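Local coordinates for putative tetR-family transcriptional regulatory protein (Streptomyces coelicolor, PDB 2DG8) that probably binds DNA through a helix-turn-helix domain as a dimeric, TetR-family regulator of transcription, at residues Ala119-Glu122 with Leu123-Glu126; Ile27-Ser31 with His32-Ala36. All blocks are in the same frame, centred on the assembly; numbering follows the deposited sequence.

Contact 1: residues Ala119-Glu122 with Leu123-Glu126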
ATOM      1  N   ALA A 119      -2.594   9.056 -14.199  1.00 43.62           N
ATOM      2  CA  ALA A 119      -2.203   8.352 -15.413  1.00 43.32           C
ATOM      3  C   ALA A 119      -1.610   6.984 -15.082  1.00 43.84           C
ATOM      4  O   ALA A 119      -1.819   6.009 -15.812  1.00 43.11           O
ATOM      5  CB  ALA A 119      -1.196   9.176 -16.198  1.00 44.72           C
ATOM      6  N   TYR A 120      -0.879   6.902 -13.972  1.00 42.12           N
ATOM      7  CA  TYR A 120      -0.268   5.632 -13.600  1.00 42.34           C
ATOM      8  C   TYR A 120      -1.235   4.597 -13.029  1.00 40.94           C
ATOM      9  O   TYR A 120      -0.853   3.447 -12.809  1.00 38.89           O
ATOM     10  CB  TYR A 120       0.907   5.862 -12.643  1.00 42.45           C
ATOM     11  CG  TYR A 120       2.133   6.419 -13.343  1.00 43.90           C
ATOM     12  CD1 TYR A 120       2.364   7.792 -13.404  1.00 44.24           C
ATOM     13  CD2 TYR A 120       3.043   5.570 -13.981  1.00 44.64           C
ATOM     14  CE1 TYR A 120       3.471   8.312 -14.083  1.00 44.10           C
ATOM     15  CE2 TYR A 120       4.155   6.079 -14.666  1.00 44.03           C
ATOM     16  CZ  TYR A 120       4.359   7.450 -14.709  1.00 43.99           C
ATOM     17  OH  TYR A 120       5.447   7.962 -15.375  1.00 46.96           O
ATOM     18  N   ARG A 121      -2.488   4.995 -12.806  1.00 39.83           N
ATOM     19  CA  ARG A 121      -3.482   4.064 -12.293  1.00 37.34           C
ATOM     20  C   ARG A 121      -3.869   3.086 -13.397  1.00 38.09           C
ATOM     21  O   ARG A 121      -4.546   2.083 -13.150  1.00 36.82           O
ATOM     22  CB  ARG A 121      -4.698   4.818 -11.758  1.00 37.70           C
ATOM     23  CG  ARG A 121      -4.351   5.611 -10.515  1.00 37.92           C
ATOM     24  CD  ARG A 121      -5.524   6.358  -9.935  1.00 38.54           C
ATOM     25  NE  ARG A 121      -5.060   7.356  -8.975  1.00 39.04           N
ATOM     26  CZ  ARG A 121      -5.830   8.292  -8.435  1.00 42.22           C
ATOM     27  NH1 ARG A 121      -5.314   9.155  -7.572  1.00 43.48           N
ATOM     28  NH2 ARG A 121      -7.117   8.366  -8.759  1.00 44.21           N
ATOM     29  N   GLU A 122      -3.437   3.387 -14.619  1.00 36.93           N
ATOM     30  CA  GLU A 122      -3.678   2.493 -15.752  1.00 40.85           C
ATOM     31  C   GLU A 122      -2.835   1.250 -15.477  1.00 40.30           C
ATOM     32  O   GLU A 122      -3.208   0.130 -15.828  1.00 41.08           O
ATOM     33  CB  GLU A 122      -3.193   3.118 -17.063  1.00 42.70           C
ATOM     34  CG  GLU A 122      -4.123   4.142 -17.670  1.00 48.59           C
ATOM     35  CD  GLU A 122      -3.538   4.774 -18.922  1.00 51.28           C
ATOM     36  OE1 GLU A 122      -3.037   4.025 -19.791  1.00 53.79           O
ATOM     37  OE2 GLU A 122      -3.583   6.016 -19.035  1.00 50.45           O
ATOM     38  N   LEU A 123      -1.683   1.474 -14.852  1.00 38.94           N
ATOM     39  CA  LEU A 123      -0.770   0.398 -14.508  1.00 40.97           C
ATOM     40  C   LEU A 123      -1.363  -0.461 -13.398  1.00 39.93           C
ATOM     41  O   LEU A 123      -1.442  -1.680 -13.526  1.00 38.91           O
ATOM     42  CB  LEU A 123       0.571   0.968 -14.040  1.00 45.45           C
ATOM     43  CG  LEU A 123       1.785   0.755 -14.947  1.00 48.19           C
ATOM     44  CD1 LEU A 123       2.076  -0.736 -15.051  1.00 49.59           C
ATOM     45  CD2 LEU A 123       1.523   1.360 -16.319  1.00 48.53           C
ATOM     46  N   THR A 124      -1.781   0.177 -12.309  1.00 38.84           N
ATOM     47  CA  THR A 124      -2.356  -0.573 -11.199  1.00 38.07           C
ATOM     48  C   THR A 124      -3.662  -1.257 -11.607  1.00 36.97           C
ATOM     49  O   THR A 124      -3.950  -2.373 -11.170  1.00 37.26           O
ATOM     50  CB  THR A 124      -2.573   0.340  -9.961  1.00 38.56           C
ATOM     51  OG1 THR A 124      -3.188   1.569 -10.361  1.00 39.42           O
ATOM     52  CG2 THR A 124      -1.239   0.657  -9.297  1.00 39.63           C
ATOM     53  N   HIS A 125      -4.442  -0.606 -12.466  1.00 38.10           N
ATOM     54  CA  HIS A 125      -5.711  -1.177 -12.921  1.00 36.47           C
ATOM     55  C   HIS A 125      -5.451  -2.457 -13.720  1.00 37.66           C
ATOM     56  O   HIS A 125      -6.139  -3.465 -13.545  1.00 35.58           O
ATOM     57  CB  HIS A 125      -6.465  -0.182 -13.809  1.00 38.57           C
ATOM     58  CG  HIS A 125      -7.881  -0.580 -14.095  1.00 39.64           C
ATOM     59  ND1 HIS A 125      -8.950  -0.129 -13.345  1.00 41.19           N
ATOM     60  CD2 HIS A 125      -8.405  -1.403 -15.034  1.00 39.11           C
ATOM     61  CE1 HIS A 125     -10.067  -0.654 -13.811  1.00 42.79           C
ATOM     62  NE2 HIS A 125      -9.764  -1.434 -14.838  1.00 42.87           N
ATOM     63  N   GLU A 126      -4.457  -2.406 -14.602  1.00 37.45           N
ATOM     64  CA  GLU A 126      -4.097  -3.554 -15.431  1.00 36.83           C
ATOM     65  C   GLU A 126      -3.474  -4.653 -14.571  1.00 36.72           C
ATOM     66  O   GLU A 126      -3.609  -5.840 -14.866  1.00 35.93           O
ATOM     67  CB  GLU A 126      -3.120  -3.113 -16.526  1.00 37.22           C
ATOM     68  CG  GLU A 126      -2.595  -4.232 -17.408  1.00 40.03           C
ATOM     69  CD  GLU A 126      -3.684  -4.937 -18.194  1.00 42.60           C
ATOM     70  OE1 GLU A 126      -4.842  -4.454 -18.192  1.00 43.23           O
ATOM     71  OE2 GLU A 126      -3.376  -5.977 -18.822  1.00 43.04           O
TER

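Contact 2: residues Ile27-Ser31 with His32-Ala36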
ATOM      1  N   ILE A  27      11.959   6.718  -6.028  1.00 34.75           N
ATOM      2  CA  ILE A  27      11.505   7.293  -7.283  1.00 35.49           C
ATOM      3  C   ILE A  27      12.119   8.660  -7.635  1.00 36.13           C
ATOM      4  O   ILE A  27      12.471   8.898  -8.788  1.00 35.21           O
ATOM      5  CB  ILE A  27       9.962   7.409  -7.289  1.00 35.39           C
ATOM      6  CG1 ILE A  27       9.463   7.736  -8.694  1.00 39.17           C
ATOM      7  CG2 ILE A  27       9.505   8.470  -6.296  1.00 34.26           C
ATOM      8  CD1 ILE A  27       9.630   6.596  -9.673  1.00 41.57           C
ATOM      9  N   ALA A  28      12.262   9.546  -6.655  1.00 34.93           N
ATOM     10  CA  ALA A  28      12.812  10.877  -6.924  1.00 37.52           C
ATOM     11  C   ALA A  28      14.255  10.865  -7.446  1.00 37.74           C
ATOM     12  O   ALA A  28      14.691  11.816  -8.085  1.00 38.06           O
ATOM     13  CB  ALA A  28      12.716  11.750  -5.673  1.00 34.68           C
ATOM     14  N   ARG A  29      14.985   9.785  -7.181  1.00 36.93           N
ATOM     15  CA  ARG A  29      16.367   9.670  -7.626  1.00 36.82           C
ATOM     16  C   ARG A  29      16.495   9.143  -9.050  1.00 37.83           C
ATOM     17  O   ARG A  29      17.608   8.923  -9.537  1.00 39.22           O
ATOM     18  CB  ARG A  29      17.145   8.760  -6.673  1.00 37.68           C
ATOM     19  CG  ARG A  29      17.435   9.393  -5.326  1.00 39.65           C
ATOM     20  CD  ARG A  29      18.625  10.342  -5.412  1.00 43.56           C
ATOM     21  NE  ARG A  29      19.878   9.612  -5.591  1.00 46.43           N
ATOM     22  CZ  ARG A  29      21.081  10.181  -5.632  1.00 48.98           C
ATOM     23  NH1 ARG A  29      22.166   9.434  -5.798  1.00 45.71           N
ATOM     24  NH2 ARG A  29      21.197  11.499  -5.507  1.00 49.25           N
ATOM     25  N   VAL A  30      15.366   8.926  -9.716  1.00 36.40           N
ATOM     26  CA  VAL A  30      15.406   8.428 -11.085  1.00 38.22           C
ATOM     27  C   VAL A  30      15.980   9.470 -12.039  1.00 39.04           C
ATOM     28  O   VAL A  30      15.491  10.592 -12.110  1.00 39.12           O
ATOM     29  CB  VAL A  30      13.996   8.035 -11.605  1.00 39.70           C
ATOM     30  CG1 VAL A  30      14.045   7.798 -13.118  1.00 40.50           C
ATOM     31  CG2 VAL A  30      13.503   6.772 -10.896  1.00 36.17           C
ATOM     32  N   SER A  31      17.032   9.100 -12.760  1.00 40.64           N
ATOM     33  CA  SER A  31      17.624  10.006 -13.735  1.00 40.75           C
ATOM     34  C   SER A  31      18.343   9.190 -14.783  1.00 40.68           C
ATOM     35  O   SER A  31      18.816   8.084 -14.514  1.00 41.49           O
ATOM     36  CB  SER A  31      18.603  10.991 -13.080  1.00 40.81           C
ATOM     37  OG  SER A  31      19.869  10.402 -12.841  1.00 40.61           O
ATOM     38  N   HIS A  32      18.405   9.746 -15.985  1.00 41.39           N
ATOM     39  CA  HIS A  32      19.061   9.110 -17.114  1.00 42.08           C
ATOM     40  C   HIS A  32      20.505   8.726 -16.833  1.00 40.96           C
ATOM     41  O   HIS A  32      20.936   7.624 -17.168  1.00 42.01           O
ATOM     42  CB  HIS A  32      18.993  10.041 -18.322  1.00 43.52           C
ATOM     43  CG  HIS A  32      17.675  10.011 -19.023  1.00 44.99           C
ATOM     44  ND1 HIS A  32      17.105  11.129 -19.589  1.00 50.21           N
ATOM     45  CD2 HIS A  32      16.815   8.991 -19.250  1.00 46.81           C
ATOM     46  CE1 HIS A  32      15.946  10.800 -20.133  1.00 50.39           C
ATOM     47  NE2 HIS A  32      15.748   9.510 -19.942  1.00 48.34           N
ATOM     48  N   ARG A  33      21.258   9.632 -16.218  1.00 42.09           N
ATOM     49  CA  ARG A  33      22.659   9.355 -15.917  1.00 41.77           C
ATOM     50  C   ARG A  33      22.856   8.213 -14.921  1.00 41.53           C
ATOM     51  O   ARG A  33      23.664   7.311 -15.156  1.00 40.93           O
ATOM     52  CB  ARG A  33      23.346  10.618 -15.394  1.00 45.65           C
ATOM     53  CG  ARG A  33      24.076  11.421 -16.471  1.00 50.58           C
ATOM     54  CD  ARG A  33      23.651  12.882 -16.480  1.00 56.45           C
ATOM     55  NE  ARG A  33      23.667  13.469 -15.141  1.00 61.60           N
ATOM     56  CZ  ARG A  33      23.422  14.751 -14.883  1.00 63.40           C
ATOM     57  NH1 ARG A  33      23.144  15.588 -15.875  1.00 64.54           N
ATOM     58  NH2 ARG A  33      23.447  15.197 -13.632  1.00 64.80           N
ATOM     59  N   ARG A  34      22.118   8.247 -13.816  1.00 40.64           N
ATOM     60  CA  ARG A  34      22.240   7.212 -12.797  1.00 40.64           C
ATOM     61  C   ARG A  34      21.877   5.833 -13.339  1.00 42.15           C
ATOM     62  O   ARG A  34      22.526   4.833 -13.018  1.00 42.92           O
ATOM     63  CB  ARG A  34      21.341   7.531 -11.603  1.00 42.46           C
ATOM     64  CG  ARG A  34      21.637   8.848 -10.911  1.00 44.28           C
ATOM     65  CD  ARG A  34      21.079   8.850  -9.488  1.00 46.54           C
ATOM     66  NE  ARG A  34      21.361  10.111  -8.815  1.00 47.13           N
ATOM     67  CZ  ARG A  34      20.664  11.228  -8.990  1.00 49.73           C
ATOM     68  NH1 ARG A  34      19.622  11.247  -9.810  1.00 47.16           N
ATOM     69  NH2 ARG A  34      21.034  12.343  -8.371  1.00 51.42           N
ATOM     70  N   ILE A  35      20.838   5.782 -14.166  1.00 41.45           N
ATOM     71  CA  ILE A  35      20.385   4.521 -14.735  1.00 39.08           C
ATOM     72  C   ILE A  35      21.375   3.972 -15.747  1.00 40.03           C
ATOM     73  O   ILE A  35      21.699   2.781 -15.722  1.00 40.71           O
ATOM     74  CB  ILE A  35      18.989   4.684 -15.387  1.00 38.62           C
ATOM     75  CG1 ILE A  35      17.957   4.988 -14.292  1.00 37.03           C
ATOM     76  CG2 ILE A  35      18.605   3.421 -16.158  1.00 34.43           C
ATOM     77  CD1 ILE A  35      16.611   5.428 -14.811  1.00 39.99           C
ATOM     78  N   ALA A  36      21.865   4.832 -16.634  1.00 40.70           N
ATOM     79  CA  ALA A  36      22.830   4.391 -17.636  1.00 40.73           C
ATOM     80  C   ALA A  36      24.022   3.732 -16.946  1.00 40.01           C
ATOM     81  O   ALA A  36      24.481   2.667 -17.363  1.00 40.42           O
ATOM     82  CB  ALA A  36      23.296   5.577 -18.491  1.00 41.27           C
TER

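Contact 1: residues Ala119-Glu122 with Leu123-Glu126
R121 and T124 meet one turn apart on helix 121-135, and the hydroxyl does the touching: T124 OG1 lies 3.8 Å from R121 CB and 3.1 Å from R121 O. The threonine torsion accounts for this, since at chi1 46° OG1 sits between the backbone N and the carbonyl carbon and is turned back onto the preceding turn. Its hydrogen-bonding partner, however, is L160 O of the second subunit, while the T124 side chain packs on L110, Y111 and A114 of helix 101-116. R121 leads away from the threonine along an extended chain, and its NE and NH1 bond to the carbonyl oxygens of A114 and A115, at the end of that same helix. The backbone shows a 3-10 segment passing into an alpha-helix in the C-terminal domain of a TetR-family fold. Y120 O takes both an i to i+3 bond from L123 N at 3.0 Å, with the donor 63° out of the carbonyl plane, and a weak i to i+4 bond from T124 N at 3.4 Å; the next two carbonyls take i to i+4 bonds, H125 N to R121 O at 2.8 Å and E126 N to E122 O at 3.1 Å. H125 CB rests 3.0 Å from R121 O, and with CG anti to the backbone N (chi1 -169°) the imidazole swings off this turn so that ND1 bonds to R162 N of the second subunit. E122 and E126, also four residues apart, do not pair with each other: E122 forms a salt bridge with R58 of helix 53-77, and E126 forms one with R129.

Contact 2: residues Ile27-Ser31 with His32-Ala36
R34 reaches back over the loop because its first torsion sets CG anti to the carbonyl carbon (chi1 -60°) and the chain then runs extended as far as NE. R29 comes to meet it by folding, with bends at chi2 and chi3, and the two side chains cross at about a right angle. R34 NE stands 3.1 Å above the R29 guanidinium plane, over its centre, with the two planes inclined to each other. R29 NH2 and R34 NH2 are 3.0 Å apart, a close approach of like charges that the salt bridge from R29 NE to E25 probably eases. R34 NH1 also gives a weak hydrogen bond to R29 O, 3.1 Å long and bent to 123°. Nearer the backbone, S31 OG lies 3.0 Å from R34 CG, alongside the aliphatic chain. With an alanine in place of R34 the chain beyond CB is gone, which is likely to leave R29 O without its weak donor and one side of the R29 guanidinium and of the S31 hydroxyl without their neighbour. Two further bonds use backbone N-H groups and do not need the arginine chain: R34 N donates to S31 OG at 3.3 Å, nearly straight at 164°, and I35 N donates to S31 O at 3.1 Å. On the inner side V30 CG1 touches I35 CD1 at 3.9 Å, continuing into apolar packing with helices 10-25 and 53-77. S31 is thus a serine N-cap on helix 32-39, the first helix of the helix-turn-helix expected in the DNA-binding domain of a TetR-family regulator.

Overall arrangement
Contact 2 comes first in the chain and belongs to the TetR-family DNA-binding region, whereas contact 1 lies in the C-terminal region. Their centres are 22 Å apart and their nearest atoms about 7 Å apart, without touching. Helix 53-77 relates them: Y120 of contact 1 packs on L57, and I27 of contact 2 packs on the same leucine. Contact 1 lies about 12 Å from the chain centre and contact 2 about 21 Å, measured between centres. Both also reach the second subunit, contact 1 through hydrogen bonds and packing, contact 2 through A28 against A28 of the partner, so the dimer interface touches both regions.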